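Local coordinates for protein acetyl-CoA acetyltransferase (Bacillus anthracis, PDB 3SS6) that probably catalyses the reversible thiolase reaction that joins two acetyl-CoA molecules into acetoacetyl-CoA and free coenzyme A, at residues Thr162-Val167 with Ala236-Gly241; Glu176-Ala181 with Ala245-Gly250; Ile317-Ala322 with Ser344-Gly349. All coordinates share one frame; numbering follows the deposited sequence. Where two conformers were deposited one is given.

Interaction 1: residues Thr162-Val167 with Ala236-Gly241; sequences TAENLV and AFRKDG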
# COMPACT_ATOMS: atom_id res chain seq x y z
N THR A 162 -10.84 -27.18 -6.24
CA THR A 162 -12.07 -27.91 -5.94
C THR A 162 -12.61 -28.57 -7.21
O THR A 162 -13.24 -29.62 -7.16
CB THR A 162 -13.18 -27.04 -5.28
OG1 THR A 162 -13.81 -26.20 -6.26
CG2 THR A 162 -12.59 -26.17 -4.17
N ALA A 163 -12.33 -27.94 -8.35
CA ALA A 163 -12.70 -28.52 -9.64
C ALA A 163 -11.90 -29.79 -9.90
O ALA A 163 -12.46 -30.80 -10.34
CB ALA A 163 -12.51 -27.49 -10.76
N GLU A 164 -10.60 -29.75 -9.60
CA GLU A 164 -9.76 -30.93 -9.80
C GLU A 164 -10.22 -32.05 -8.88
O GLU A 164 -10.08 -33.22 -9.22
CB GLU A 164 -8.28 -30.61 -9.55
CG GLU A 164 -7.58 -29.86 -10.69
CD GLU A 164 -7.24 -30.74 -11.89
OE1 GLU A 164 -7.51 -31.96 -11.83
OE2 GLU A 164 -6.69 -30.22 -12.88
N ASN A 165 -10.75 -31.70 -7.71
CA ASN A 165 -11.30 -32.72 -6.82
C ASN A 165 -12.44 -33.46 -7.50
O ASN A 165 -12.58 -34.67 -7.36
CB ASN A 165 -11.77 -32.12 -5.49
CG ASN A 165 -10.61 -31.68 -4.61
OD1 ASN A 165 -9.49 -32.17 -4.74
ND2 ASN A 165 -10.89 -30.74 -3.69
N LEU A 166 -13.26 -32.72 -8.23
CA LEU A 166 -14.38 -33.32 -8.94
C LEU A 166 -13.91 -34.14 -10.14
O LEU A 166 -14.49 -35.17 -10.45
CB LEU A 166 -15.39 -32.24 -9.35
CG LEU A 166 -16.32 -31.77 -8.23
CD1 LEU A 166 -17.20 -30.62 -8.71
CD2 LEU A 166 -17.18 -32.93 -7.71
N VAL A 167 -12.84 -33.68 -10.79
CA VAL A 167 -12.23 -34.42 -11.89
C VAL A 167 -11.87 -35.82 -11.41
O VAL A 167 -12.22 -36.82 -12.03
CB VAL A 167 -10.95 -33.73 -12.39
CG1 VAL A 167 -10.13 -34.67 -13.28
CG2 VAL A 167 -11.29 -32.45 -13.14
N ALA A 236 -3.76 -25.63 -14.72
CA ALA A 236 -3.67 -24.40 -13.94
C ALA A 236 -3.64 -24.61 -12.42
O ALA A 236 -3.24 -23.71 -11.68
CB ALA A 236 -4.80 -23.45 -14.32
N PHE A 237 -4.15 -25.74 -11.96
CA PHE A 237 -4.23 -25.97 -10.53
C PHE A 237 -3.50 -27.17 -9.94
O PHE A 237 -3.24 -27.20 -8.75
CB PHE A 237 -5.70 -25.98 -10.12
CG PHE A 237 -6.45 -24.78 -10.60
CD1 PHE A 237 -6.45 -23.61 -9.88
CD2 PHE A 237 -7.13 -24.81 -11.79
CE1 PHE A 237 -7.11 -22.51 -10.33
CE2 PHE A 237 -7.80 -23.72 -12.24
CZ PHE A 237 -7.79 -22.56 -11.51
N ARG A 238 -3.18 -28.15 -10.77
CA ARG A 238 -2.44 -29.31 -10.30
C ARG A 238 -1.47 -29.77 -11.36
O ARG A 238 -1.79 -29.75 -12.54
CB ARG A 238 -3.38 -30.45 -9.91
CG ARG A 238 -3.79 -30.42 -8.45
CD ARG A 238 -4.85 -31.44 -8.10
NE ARG A 238 -5.55 -31.04 -6.89
CZ ARG A 238 -6.58 -31.68 -6.36
NH1 ARG A 238 -7.06 -32.78 -6.93
NH2 ARG A 238 -7.14 -31.22 -5.25
N LYS A 239 -0.29 -30.22 -10.94
CA LYS A 239 0.68 -30.73 -11.90
C LYS A 239 0.01 -31.99 -12.45
O LYS A 239 -0.64 -32.71 -11.70
CB LYS A 239 2.00 -31.08 -11.22
N ASP A 240 0.16 -32.26 -13.74
CA ASP A 240 -0.48 -33.44 -14.32
C ASP A 240 -2.00 -33.36 -14.21
O ASP A 240 -2.69 -34.38 -14.29
CB ASP A 240 0.03 -34.72 -13.64
CG ASP A 240 1.52 -34.93 -13.85
OD1 ASP A 240 2.08 -34.38 -14.82
OD2 ASP A 240 2.13 -35.65 -13.03
N GLY A 241 -2.52 -32.15 -14.02
CA GLY A 241 -3.95 -31.94 -13.95
C GLY A 241 -4.57 -31.79 -15.33
O GLY A 241 -3.91 -32.05 -16.35
O HOH W 1 -5.11 -28.09 -13.20

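Interaction 2: residues Glu176-Ala181 with Ala245-Gly250; sequences EQDEVA and AGNASG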
# COMPACT_ATOMS: atom_id res chain seq x y z
N GLU A 176 -13.11 -34.51 -22.34
CA GLU A 176 -14.47 -34.12 -21.97
C GLU A 176 -14.54 -32.64 -21.61
O GLU A 176 -15.44 -31.92 -22.05
CB GLU A 176 -15.00 -34.95 -20.80
CG GLU A 176 -15.35 -36.38 -21.16
CD GLU A 176 -15.82 -37.20 -19.97
OE1 GLU A 176 -15.07 -37.30 -18.97
OE2 GLU A 176 -16.94 -37.73 -20.03
N GLN A 177 -13.60 -32.18 -20.80
CA GLN A 177 -13.58 -30.78 -20.38
C GLN A 177 -13.39 -29.85 -21.58
O GLN A 177 -14.07 -28.83 -21.70
CB GLN A 177 -12.47 -30.54 -19.36
CG GLN A 177 -12.72 -31.25 -18.03
CD GLN A 177 -11.52 -31.17 -17.12
OE1 GLN A 177 -11.18 -30.10 -16.63
NE2 GLN A 177 -10.86 -32.30 -16.90
N ASP A 178 -12.46 -30.21 -22.45
CA ASP A 178 -12.16 -29.35 -23.60
C ASP A 178 -13.28 -29.38 -24.63
O ASP A 178 -13.47 -28.40 -25.37
CB ASP A 178 -10.79 -29.69 -24.21
CG ASP A 178 -9.64 -29.20 -23.34
OD1 ASP A 178 -9.92 -28.42 -22.40
OD2 ASP A 178 -8.48 -29.60 -23.59
N GLU A 179 -14.04 -30.47 -24.70
CA GLU A 179 -15.19 -30.52 -25.60
C GLU A 179 -16.28 -29.57 -25.12
O GLU A 179 -16.90 -28.86 -25.92
CB GLU A 179 -15.76 -31.94 -25.69
CG GLU A 179 -17.00 -32.03 -26.58
CD GLU A 179 -17.57 -33.44 -26.66
OE1 GLU A 179 -16.88 -34.33 -27.19
OE2 GLU A 179 -18.72 -33.64 -26.21
N VAL A 180 -16.50 -29.56 -23.81
CA VAL A 180 -17.47 -28.64 -23.22
C VAL A 180 -17.01 -27.20 -23.40
O VAL A 180 -17.82 -26.32 -23.70
CB VAL A 180 -17.68 -28.95 -21.72
CG1 VAL A 180 -18.35 -27.77 -21.01
CG2 VAL A 180 -18.53 -30.21 -21.58
N ALA A 181 -15.71 -26.96 -23.24
CA ALA A 181 -15.17 -25.61 -23.40
C ALA A 181 -15.36 -25.10 -24.83
O ALA A 181 -15.78 -23.96 -25.04
CB ALA A 181 -13.69 -25.56 -23.01
N ALA A 245 -6.80 -22.75 -18.01
CA ALA A 245 -7.46 -21.46 -18.20
C ALA A 245 -8.50 -21.55 -19.31
O ALA A 245 -9.48 -20.81 -19.30
CB ALA A 245 -6.44 -20.39 -18.53
N GLY A 246 -8.28 -22.44 -20.27
CA GLY A 246 -9.17 -22.57 -21.41
C GLY A 246 -10.47 -23.29 -21.11
O GLY A 246 -11.49 -23.03 -21.75
N ASN A 247 -10.46 -24.20 -20.14
CA ASN A 247 -11.70 -24.91 -19.82
C ASN A 247 -12.29 -24.48 -18.49
O ASN A 247 -13.13 -25.17 -17.90
CB ASN A 247 -11.55 -26.44 -19.94
CG ASN A 247 -10.51 -27.00 -18.99
OD1 ASN A 247 -10.35 -26.53 -17.87
ND2 ASN A 247 -9.80 -28.03 -19.44
N ALA A 248 -11.84 -23.31 -18.02
CA ALA A 248 -12.37 -22.70 -16.81
C ALA A 248 -13.08 -21.42 -17.23
O ALA A 248 -12.77 -20.86 -18.27
CB ALA A 248 -11.25 -22.39 -15.85
N SER A 249 -14.03 -20.96 -16.42
CA SER A 249 -14.67 -19.69 -16.72
C SER A 249 -13.66 -18.57 -16.52
O SER A 249 -12.63 -18.76 -15.87
CB SER A 249 -15.89 -19.48 -15.82
OG SER A 249 -15.49 -19.44 -14.46
N GLY A 250 -13.95 -17.39 -17.05
CA GLY A 250 -13.04 -16.28 -16.88
C GLY A 250 -13.32 -15.45 -15.64
O GLY A 250 -14.22 -15.76 -14.84
O HOH W 2 -12.58 -27.78 -16.30

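Interaction 3: residues Ile317-Ala322 with Ser344-Gly349; sequences INEAFA and SGVGLG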
# COMPACT_ATOMS: atom_id res chain seq x y z
N ILE A 317 -27.06 -24.24 -16.36
CA ILE A 317 -26.21 -24.68 -15.25
C ILE A 317 -24.88 -23.96 -15.42
O ILE A 317 -24.13 -24.31 -16.32
CB ILE A 317 -25.92 -26.20 -15.31
CG1 ILE A 317 -27.21 -27.01 -15.44
CG2 ILE A 317 -25.10 -26.63 -14.09
CD1 ILE A 317 -28.13 -26.89 -14.25
N ASN A 318 -24.58 -22.98 -14.58
CA ASN A 318 -23.39 -22.20 -14.88
C ASN A 318 -22.13 -23.05 -14.95
O ASN A 318 -21.89 -23.91 -14.11
CB ASN A 318 -23.18 -21.03 -13.92
CG ASN A 318 -21.98 -20.19 -14.32
OD1 ASN A 318 -21.87 -19.77 -15.47
ND2 ASN A 318 -21.07 -19.97 -13.38
N GLU A 319 -21.32 -22.81 -15.99
CA GLU A 319 -20.01 -23.44 -16.10
C GLU A 319 -18.95 -22.62 -15.36
O GLU A 319 -18.32 -21.76 -15.95
CB GLU A 319 -19.59 -23.53 -17.58
CG GLU A 319 -20.32 -24.55 -18.44
CD GLU A 319 -20.17 -24.24 -19.93
OE1 GLU A 319 -19.62 -23.16 -20.25
OE2 GLU A 319 -20.60 -25.06 -20.77
N ALA A 320 -18.74 -22.89 -14.07
CA ALA A 320 -17.63 -22.28 -13.34
C ALA A 320 -16.31 -22.88 -13.86
O ALA A 320 -15.30 -22.19 -14.04
CB ALA A 320 -17.78 -22.53 -11.86
N PHE A 321 -16.35 -24.19 -14.07
CA PHE A 321 -15.28 -24.91 -14.75
C PHE A 321 -16.01 -25.95 -15.58
O PHE A 321 -17.08 -26.42 -15.19
CB PHE A 321 -14.36 -25.60 -13.75
CG PHE A 321 -13.75 -24.66 -12.76
CD1 PHE A 321 -12.52 -24.08 -13.01
CD2 PHE A 321 -14.45 -24.31 -11.61
CE1 PHE A 321 -11.97 -23.18 -12.10
CE2 PHE A 321 -13.91 -23.41 -10.70
CZ PHE A 321 -12.66 -22.85 -10.95
N ALA A 322 -15.45 -26.30 -16.73
CA ALA A 322 -16.08 -27.34 -17.53
C ALA A 322 -16.20 -28.63 -16.70
O ALA A 322 -17.20 -29.34 -16.78
CB ALA A 322 -15.28 -27.59 -18.79
N SER A 344 -22.13 -21.04 -21.95
CA SER A 344 -22.19 -20.68 -20.54
C SER A 344 -20.89 -20.05 -20.09
O SER A 344 -20.19 -19.44 -20.90
CB SER A 344 -22.59 -21.89 -19.69
OG SER A 344 -22.76 -21.53 -18.32
N GLY A 345 -20.56 -20.20 -18.81
CA GLY A 345 -19.44 -19.48 -18.22
C GLY A 345 -18.10 -19.58 -18.91
O GLY A 345 -17.31 -18.64 -18.88
N VAL A 346 -17.80 -20.73 -19.51
CA VAL A 346 -16.49 -20.86 -20.14
C VAL A 346 -16.39 -19.94 -21.36
O VAL A 346 -15.39 -19.22 -21.53
CB VAL A 346 -16.16 -22.31 -20.51
CG1 VAL A 346 -14.88 -22.35 -21.36
CG2 VAL A 346 -16.00 -23.14 -19.24
N GLY A 347 -17.42 -19.93 -22.19
CA GLY A 347 -17.41 -19.06 -23.35
C GLY A 347 -17.81 -17.61 -23.09
O GLY A 347 -17.23 -16.68 -23.68
N LEU A 348 -18.78 -17.41 -22.22
CA LEU A 348 -19.36 -16.08 -22.01
C LEU A 348 -18.75 -15.30 -20.85
O LEU A 348 -18.87 -14.08 -20.81
CB LEU A 348 -20.87 -16.18 -21.77
CG LEU A 348 -21.69 -16.52 -23.01
CD1 LEU A 348 -23.05 -17.06 -22.58
CD2 LEU A 348 -21.84 -15.26 -23.89
N GLY A 349 -18.10 -16.00 -19.93
CA GLY A 349 -17.53 -15.33 -18.77
C GLY A 349 -18.35 -15.52 -17.51
O GLY A 349 -19.49 -15.96 -17.56
O HOH W 3 -21.87 -17.50 -16.93

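Interaction 1: residues Thr162-Val167 with Ala236-Gly241
With chi1 of Asn165 at -72°, setting CG beside its own backbone N, the amide oxygen swings round to meet Arg238, whose chain runs out straight from CG to NE (chi2 173°). The two side chains cross at about a right angle. Arg238 NH2 donates to Asn165 OD1 at 2.6 Å; the oxygen lies close to the guanidinium plane, while the donor stands well above the plane of the amide. The second nitrogen, NH1, adds a weak bond to the same OD1 at 3.3 Å and finds its stronger partner in Glu168, through a salt bridge. Over one face of the guanidinium sits the aliphatic start of Glu164, with CB 3.6 Å from Arg238 NH1. Glu164 then bends at chi2 (-77°), so that the two side chains run past each other in opposite directions, their carboxylate and guanidinium planes turned somewhat apart.

Both segments belong to the long excursion between strands 112-120 and 252-262, which in thiolases forms the loop domain. Here helix 159-170 receives a type II turn running from Arg238 to Gly241. The turn ends on a glycine, and with no side chain in the way Glu164 OE2 comes to 3.4 Å from Gly241 CA. Three donors grip that oxygen: the backbone N atoms of Ser242 and Val243, just beyond the turn, and water 1 at 2.7 Å. The same water accepts from Phe237 N at 2.8 Å, extending the grip of one buried carboxylate to the chain on both sides of the turn. Phe237 also packs its CB against Glu164 CG, 4.3 Å away. Asn165 ND2, for its part, bonds to Lys288 O, so the amide bridges the arginine and a more distant loop.

Interaction 2: residues Glu176-Ala181 with Ala245-Gly250
The helical segment 176-181 and the irregular segment 245-250 come nearest at Ala181 and Asn247, whose CA atoms are 5.0 Å apart, and this close approach is possible because little more than a methyl group stands between the backbones. Ala181 CB rests 3.6 Å from Gly246 O and 3.8 Å from Asn247 CB. One turn back along the helix, Asn247 reaches Asp178: ND2 donates to OD1 at 3.0 Å with an N-H...O angle of 157°. The oxygen lies near the amide plane, whereas the donor approaches it on the syn side, tilted 30° out of the carboxylate plane.

A chi1 of 61° tucks CG of Asn247 between its backbone N and carbonyl carbon, and the amide is thereby brought back over its own chain as well as to the helix. OD1 accepts from Thr244 N, and ND2 also donates to Ser242 O. In the thiolase fold this is where the chain leaves the loop domain for core strand 252-262, and the buried amide joins that exit to helix 174-194. The other oxygen of Asp178, OD2, forms a salt bridge with Arg174 on the same helix, which probably favours the charged carboxylate. Gln177 passes Asn247 on another flank, its CB 3.7 Å from ND2, and its NE2 bonds to Ser242 OG. Water 2 lies 2.7 Å from Gln177 OE1 and 3.1 Å from Asn247 O, and may donate to either.

Interaction 3: residues Ile317-Ala322 with Ser344-Gly349
The carboxylate of Glu319 has Ser344 CB over one face, 3.4 Å from CD, and the backbone of helix 345-348 at its edge. There Val346 N donates to OE1 at 3.1 Å, in a fairly straight bond (161°) that uses the anti lone pair, away from OE2. OE1 is also bonded to Ser184 OG on helix 174-194, a hydroxyl that meets Ser344 N and Gly347 N as well, so one small polar cluster serves the first turn of the short helix. The amide of Asn318 offers its oxygen to water 3, which donates to OD1 at 2.7 Å and to Gly349 O at 2.9 Å.

Ser344, the N-cap residue, spends its hydroxyl across the contact rather than on its own helix. With OG anti to the backbone N (chi1 -175°), it accepts from Glu319 N at 3.0 Å. Gly345 follows, and its CA comes to 3.4 Å from Glu319 O in a CA-H...O contact; this buried carbonyl oxygen has no conventional hydrogen-bonding partner in the model. Farther along, Val346 CG2 packs 3.8 Å from Glu319 OE1.

The sequence Asn-Glu-Ala-Phe at 318-321 is a thiolase signature, and in well-studied thiolases its asparagine holds a water that, with a histidine side chain, forms an oxyanion hole. Water 3 on Asn318, with His350 packed beside that side chain, sits as expected for such a site, although here both its protons go to Asn318 OD1 and Gly349 O. Bonded through both its backbone N and OE1, Glu319 is placed to hold the loop that carries Asn318 against the chain leading into His350.

From the N terminus, the chain reaches helix 159-170 and then helix 174-194, which supply the first segments of interactions 1 and 2. The loop after helix 227-231 returns to both in the same order, so the two contacts cross: each closes a loop of more than sixty residues and fastens the end of the loop domain to its helices. Interaction 3 follows in series, closing a much shorter loop. Its centre is only about 8 Å from that of interaction 2, and probable hydrogen bonds from Ala322 N to Asn247 O and from Ser249 OG to Ala320 O join the loop-domain exit to the loop after strand 314-317. Phe321 packs on Ala163 and Phe237, linking interaction 3 to interaction 1.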